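PDB 5ZUU: 30-kDa cleavage and polyadenylation specificity factor 30, which serves in the plant cleavage and polyadenylation specificity factor complex that forms mRNA 3' ends, its YTH domain, described here, binding m6A-modified RNA. Local coordinates for residues C111-S114 with F115-R119; K132-R135 with D136-L140. All blocks are in the same frame, centred on the assembly; numbering follows the deposited sequence.

Contact 1: C111-S114 with F115-R119; sequences CELS and FHKTR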
loop_
_atom_site.group_PDB
_atom_site.type_symbol
_atom_site.label_atom_id
_atom_site.label_comp_id
_atom_site.label_asym_id
_atom_site.label_seq_id
_atom_site.Cartn_x
_atom_site.Cartn_y
_atom_site.Cartn_z
ATOM N N CYS A 111 0.614 8.428 -5.824
ATOM C CA CYS A 111 1.157 8.890 -7.106
ATOM C C CYS A 111 0.660 7.958 -8.217
ATOM O O CYS A 111 -0.160 7.145 -7.920
ATOM C CB CYS A 111 2.675 8.852 -7.013
ATOM S SG CYS A 111 3.375 7.157 -6.878
ATOM N N GLU A 112 1.048 8.123 -9.483
ATOM C CA GLU A 112 0.722 7.168 -10.526
ATOM C C GLU A 112 2.010 6.732 -11.179
ATOM O O GLU A 112 2.615 7.493 -11.950
ATOM C CB GLU A 112 -0.216 7.730 -11.606
ATOM C CG GLU A 112 -1.666 7.985 -11.178
ATOM C CD GLU A 112 -2.508 6.689 -10.952
ATOM O OE1 GLU A 112 -2.198 5.593 -11.499
ATOM O OE2 GLU A 112 -3.531 6.791 -10.243
ATOM N N LEU A 113 2.465 5.533 -10.854
ATOM C CA LEU A 113 3.726 5.058 -11.361
ATOM C C LEU A 113 3.435 4.020 -12.448
ATOM O O LEU A 113 2.934 2.915 -12.201
ATOM C CB LEU A 113 4.543 4.444 -10.252
ATOM C CG LEU A 113 5.858 3.778 -10.690
ATOM C CD1 LEU A 113 6.851 4.828 -11.156
ATOM C CD2 LEU A 113 6.455 3.002 -9.519
ATOM N N SER A 114 3.687 4.406 -13.671
ATOM C CA SER A 114 3.489 3.526 -14.816
ATOM C C SER A 114 4.374 2.287 -14.765
ATOM O O SER A 114 5.536 2.362 -14.370
ATOM C CB SER A 114 3.848 4.319 -16.093
ATOM O OG SER A 114 3.933 3.438 -17.173
ATOM N N PHE A 115 3.818 1.161 -15.184
ATOM C CA PHE A 115 4.529 -0.119 -15.282
ATOM C C PHE A 115 5.706 -0.041 -16.285
ATOM O O PHE A 115 6.699 -0.760 -16.143
ATOM C CB PHE A 115 3.586 -1.287 -15.720
ATOM C CG PHE A 115 2.539 -1.727 -14.693
ATOM C CD1 PHE A 115 2.624 -1.430 -13.354
ATOM C CD2 PHE A 115 1.442 -2.529 -15.104
ATOM C CE1 PHE A 115 1.645 -1.839 -12.455
ATOM C CE2 PHE A 115 0.478 -2.942 -14.183
ATOM C CZ PHE A 115 0.600 -2.612 -12.864
ATOM N N HIS A 116 5.558 0.789 -17.310
ATOM C CA HIS A 116 6.633 1.040 -18.300
ATOM C C HIS A 116 7.887 1.419 -17.551
ATOM O O HIS A 116 9.008 0.892 -17.819
ATOM C CB HIS A 116 6.216 2.156 -19.275
ATOM C CG HIS A 116 7.116 2.261 -20.470
ATOM N ND1 HIS A 116 7.414 1.166 -21.273
ATOM C CD2 HIS A 116 7.864 3.293 -20.935
ATOM C CE1 HIS A 116 8.284 1.545 -22.203
ATOM N NE2 HIS A 116 8.545 2.832 -22.034
ATOM N N LYS A 117 7.699 2.271 -16.550
ATOM C CA LYS A 117 8.824 2.744 -15.753
ATOM C C LYS A 117 9.431 1.745 -14.796
ATOM O O LYS A 117 10.516 1.983 -14.347
ATOM C CB LYS A 117 8.466 4.006 -14.987
ATOM C CG LYS A 117 8.276 5.167 -15.914
ATOM C CD LYS A 117 7.779 6.326 -15.080
ATOM C CE LYS A 117 7.357 7.517 -15.917
ATOM N NZ LYS A 117 6.562 8.370 -14.972
ATOM N N THR A 118 8.758 0.641 -14.521
ATOM C CA THR A 118 9.258 -0.444 -13.712
ATOM C C THR A 118 9.682 -1.642 -14.496
ATOM O O THR A 118 9.922 -2.684 -13.917
ATOM C CB THR A 118 8.192 -0.937 -12.699
ATOM O OG1 THR A 118 7.193 -1.701 -13.367
ATOM C CG2 THR A 118 7.535 0.186 -12.033
ATOM N N ARG A 119 9.837 -1.502 -15.797
ATOM C CA ARG A 119 9.956 -2.669 -16.685
ATOM C C ARG A 119 11.326 -3.351 -16.589
ATOM O O ARG A 119 11.463 -4.474 -17.030
ATOM C CB ARG A 119 9.637 -2.301 -18.142
ATOM C CG ARG A 119 10.667 -1.399 -18.874
ATOM C CD ARG A 119 10.110 -1.006 -20.273
ATOM N NE ARG A 119 11.044 -0.231 -21.073
ATOM C CZ ARG A 119 11.347 1.054 -20.867
ATOM N NH1 ARG A 119 10.845 1.786 -19.848
ATOM N NH2 ARG A 119 12.191 1.640 -21.677
HETATM O O HOH W 1 3.874 7.154 -14.311
#
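The local contact of S114 with H116 and K117 is an ST turn where strand 103-114 of the YTH domain sheet ends and the chain enters the short 3-10 segment 116-117. In S114, chi1 of 168° sets OG beside its own carbonyl carbon, close to the amides that follow, and the N-H of H116 donates to OG over 3.1 Å. The serine carbonyl also accepts from K117 N, but weakly (3.1 Å from K117 N to S114 O, N-H...O angle 129°). One residue on, F115 O receives both the backbone N and OG1 of T118, from the same face of its plane. T118 CG2 lies 3.9 Å from L113 CD2, while helix 142-154 packs against both residues. K117 runs back beside the strand, extended beyond CG; a water held by E112 O and S114 N accepts from its NZ, which also forms a salt bridge with E155. At the outer side, R119 NH1 donates almost straight (169°) to H116 O, in the guanidinium plane, and sits 3.3 Å above the centre of the H116 ring. The polar bonds of S114 thus lie where strand and turn meet, with L113 and T118 packed on the helix, and the E155 carboxylate beside K117 NZ probably favours the charged form of the lysine.

Contact 2: K132-R135 with D136-L140; sequences KISR and DCQEL. With nucleotides of chain F.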
loop_
_atom_site.group_PDB
_atom_site.type_symbol
_atom_site.label_atom_id
_atom_site.label_comp_id
_atom_site.label_asym_id
_atom_site.label_seq_id
_atom_site.Cartn_x
_atom_site.Cartn_y
_atom_site.Cartn_z
ATOM N N LYS A 132 5.501 -5.863 -12.280
ATOM C CA LYS A 132 4.103 -5.622 -12.672
ATOM C C LYS A 132 3.219 -6.877 -12.609
ATOM O O LYS A 132 2.033 -6.757 -12.358
ATOM C CB LYS A 132 3.955 -4.947 -14.033
ATOM C CG LYS A 132 4.384 -5.757 -15.239
ATOM C CD LYS A 132 3.677 -5.262 -16.468
ATOM C CE LYS A 132 4.181 -5.994 -17.711
ATOM N NZ LYS A 132 3.518 -5.353 -18.868
ATOM N N ILE A 133 3.834 -8.047 -12.840
ATOM C CA ILE A 133 3.181 -9.372 -12.715
ATOM C C ILE A 133 3.265 -9.823 -11.262
ATOM O O ILE A 133 4.188 -10.528 -10.853
ATOM C CB ILE A 133 3.841 -10.423 -13.656
ATOM C CG1 ILE A 133 3.972 -9.807 -15.043
ATOM C CG2 ILE A 133 3.032 -11.724 -13.672
ATOM C CD1 ILE A 133 4.267 -10.772 -16.170
ATOM N N SER A 134 2.372 -9.277 -10.469
ATOM C CA SER A 134 2.297 -9.476 -9.032
ATOM C C SER A 134 0.837 -9.652 -8.677
ATOM O O SER A 134 0.029 -8.777 -8.982
ATOM C CB SER A 134 2.891 -8.277 -8.283
ATOM O OG SER A 134 4.298 -8.251 -8.388
ATOM N N ARG A 135 0.473 -10.832 -8.153
ATOM C CA ARG A 135 -0.861 -11.055 -7.573
ATOM C C ARG A 135 -0.955 -10.350 -6.239
ATOM O O ARG A 135 0.036 -9.885 -5.687
ATOM C CB ARG A 135 -1.185 -12.563 -7.469
ATOM C CG ARG A 135 -1.427 -13.228 -8.834
ATOM C CD ARG A 135 -2.183 -14.566 -8.756
ATOM N NE ARG A 135 -2.839 -15.130 -9.992
ATOM C CZ ARG A 135 -2.161 -15.672 -10.975
ATOM N NH1 ARG A 135 -2.735 -16.199 -12.020
ATOM N NH2 ARG A 135 -0.844 -15.659 -10.923
ATOM N N ASP A 136 -2.160 -10.314 -5.686
ATOM C CA ASP A 136 -2.427 -9.662 -4.406
ATOM C C ASP A 136 -1.584 -10.308 -3.300
ATOM O O ASP A 136 -1.573 -11.529 -3.126
ATOM C CB ASP A 136 -3.942 -9.767 -4.136
ATOM C CG ASP A 136 -4.406 -8.987 -2.893
ATOM O OD1 ASP A 136 -3.897 -7.864 -2.634
ATOM O OD2 ASP A 136 -5.288 -9.533 -2.155
ATOM N N CYS A 137 -0.882 -9.471 -2.555
ATOM C CA CYS A 137 0.012 -9.814 -1.454
ATOM C C CYS A 137 1.220 -10.642 -1.829
ATOM O O CYS A 137 1.766 -11.360 -1.024
ATOM C CB CYS A 137 -0.760 -10.359 -0.237
ATOM S SG CYS A 137 -1.910 -9.151 0.484
ATOM N N GLN A 138 1.628 -10.578 -3.072
ATOM C CA GLN A 138 2.934 -11.138 -3.455
ATOM C C GLN A 138 4.076 -10.326 -2.782
ATOM O O GLN A 138 4.175 -9.077 -2.883
ATOM C CB GLN A 138 3.076 -11.096 -4.961
ATOM C CG GLN A 138 4.493 -11.265 -5.469
ATOM C CD GLN A 138 4.861 -12.705 -5.335
ATOM O OE1 GLN A 138 4.251 -13.534 -6.015
ATOM N NE2 GLN A 138 5.741 -13.022 -4.394
ATOM N N GLU A 139 4.931 -11.023 -2.060
ATOM C CA GLU A 139 6.100 -10.388 -1.431
ATOM C C GLU A 139 7.154 -10.010 -2.486
ATOM O O GLU A 139 7.414 -10.775 -3.409
ATOM C CB GLU A 139 6.735 -11.287 -0.335
ATOM C CG GLU A 139 7.685 -10.452 0.534
ATOM C CD GLU A 139 8.268 -11.085 1.749
ATOM O OE1 GLU A 139 9.071 -10.419 2.459
ATOM O OE2 GLU A 139 7.900 -12.231 2.060
ATOM N N LEU A 140 7.737 -8.818 -2.349
ATOM C CA LEU A 140 8.863 -8.422 -3.159
ATOM C C LEU A 140 10.107 -8.790 -2.370
ATOM O O LEU A 140 10.195 -8.504 -1.158
ATOM C CB LEU A 140 8.822 -6.897 -3.499
ATOM C CG LEU A 140 7.548 -6.505 -4.283
ATOM C CD1 LEU A 140 7.201 -5.039 -4.188
ATOM C CD2 LEU A 140 7.669 -6.855 -5.740
ATOM P P C F 6 -5.293 -10.606 -8.244
ATOM O OP1 C F 6 -5.562 -11.502 -9.368
ATOM O OP2 C F 6 -4.573 -11.128 -7.054
ATOM O "O5'" C F 6 -4.418 -9.362 -8.766
ATOM C "C5'" C F 6 -4.367 -9.063 -10.165
ATOM C "C4'" C F 6 -2.962 -9.239 -10.687
ATOM O "O4'" C F 6 -2.588 -10.635 -10.622
ATOM C "C3'" C F 6 -2.730 -8.834 -12.136
ATOM O "O3'" C F 6 -2.509 -7.431 -12.207
ATOM C "C2'" C F 6 -1.510 -9.655 -12.484
ATOM O "O2'" C F 6 -0.305 -9.087 -12.001
ATOM C "C1'" C F 6 -1.834 -10.967 -11.776
ATOM N N1 C F 6 -2.613 -11.940 -12.572
ATOM C C2 C F 6 -1.975 -12.591 -13.633
ATOM O O2 C F 6 -0.806 -12.288 -13.905
ATOM N N3 C F 6 -2.642 -13.537 -14.328
ATOM C C4 C F 6 -3.893 -13.858 -13.985
ATOM N N4 C F 6 -4.513 -14.785 -14.708
ATOM C C5 C F 6 -4.570 -13.218 -12.899
ATOM C C6 C F 6 -3.895 -12.278 -12.223
ATOM P P U F 7 -2.988 -6.578 -13.440
ATOM O OP1 U F 7 -2.735 -5.185 -13.111
ATOM O OP2 U F 7 -4.298 -6.958 -13.862
ATOM O "O5'" U F 7 -2.004 -6.995 -14.619
ATOM C "C5'" U F 7 -0.627 -6.641 -14.521
ATOM C "C4'" U F 7 0.146 -7.333 -15.599
ATOM O "O4'" U F 7 0.019 -8.769 -15.462
ATOM C "C3'" U F 7 -0.345 -7.029 -16.998
ATOM O "O3'" U F 7 0.342 -5.871 -17.430
ATOM C "C2'" U F 7 0.101 -8.245 -17.772
ATOM O "O2'" U F 7 1.491 -8.242 -18.012
ATOM C "C1'" U F 7 -0.162 -9.341 -16.754
ATOM N N1 U F 7 -1.483 -9.971 -16.806
ATOM C C2 U F 7 -1.693 -10.977 -17.736
ATOM O O2 U F 7 -0.880 -11.269 -18.607
ATOM N N3 U F 7 -2.910 -11.600 -17.637
ATOM C C4 U F 7 -3.896 -11.365 -16.702
ATOM O O4 U F 7 -4.920 -12.045 -16.722
ATOM C C5 U F 7 -3.609 -10.304 -15.785
ATOM C C6 U F 7 -2.433 -9.672 -15.856
HETATM O O HOH W 2 2.303 -13.090 -7.853
#
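With CG anti to its carbonyl carbon (chi1 -70°) and the chain extended from CG to NE, R135 reaches along nucleotide C6 of chain F. Its CG lies 3.4 Å from the ribose O4' of C6, and its guanidinium continues over the base, NH1 coming within 3.3 Å of the C4 atom of C6. The backbone grips the same nucleotide: D136 N donates to the phosphate oxygen OP2 of C6 at 2.9 Å and 165°, while S134 N gives a weak bond to O2' of C6. From R135 to Q138 the chain reverses in a type II beta turn, closed by Q138 N donating to R135 O over 3.1 Å. Q138 then bends at chi2 (75°), which brings its amide back alongside the turn: OE1 accepts from a water that takes the N-H of R135, and NE2 donates to E139 O at 3.0 Å. The D136 carboxylate faces the protein, where K23 N and Q42 NE2 bind its two oxygens. This beta turn, leading into the short, weakly bonded strand 138-140, outermost in the sheet of this chain, forms part of the RNA-binding surface of the YTH domain, holding the phosphate, and more weakly the ribose O2', through main-chain N-H groups.

In the fold
F115 of contact 1 meets K132 of contact 2, CG of F115 packing 3.6 Å from CB of K132, although the two contacts lie apart along the chain. From the N terminus, strand 17-24 comes first; strand 103-114 follows and ends in contact 1, which closes before the small hairpin of strands 122-123 and 129-130. Contact 2 comes next, leading into strand 138-140 and then helix 142-154. The two therefore stand in series, neither enclosing nor crossing the other, with centres about 15 Å apart. Both reach the same mixed sheet, contact 1 beside strand 70-77 and contact 2 beside strand 17-24, and F115 and D136 each touch the bound RNA.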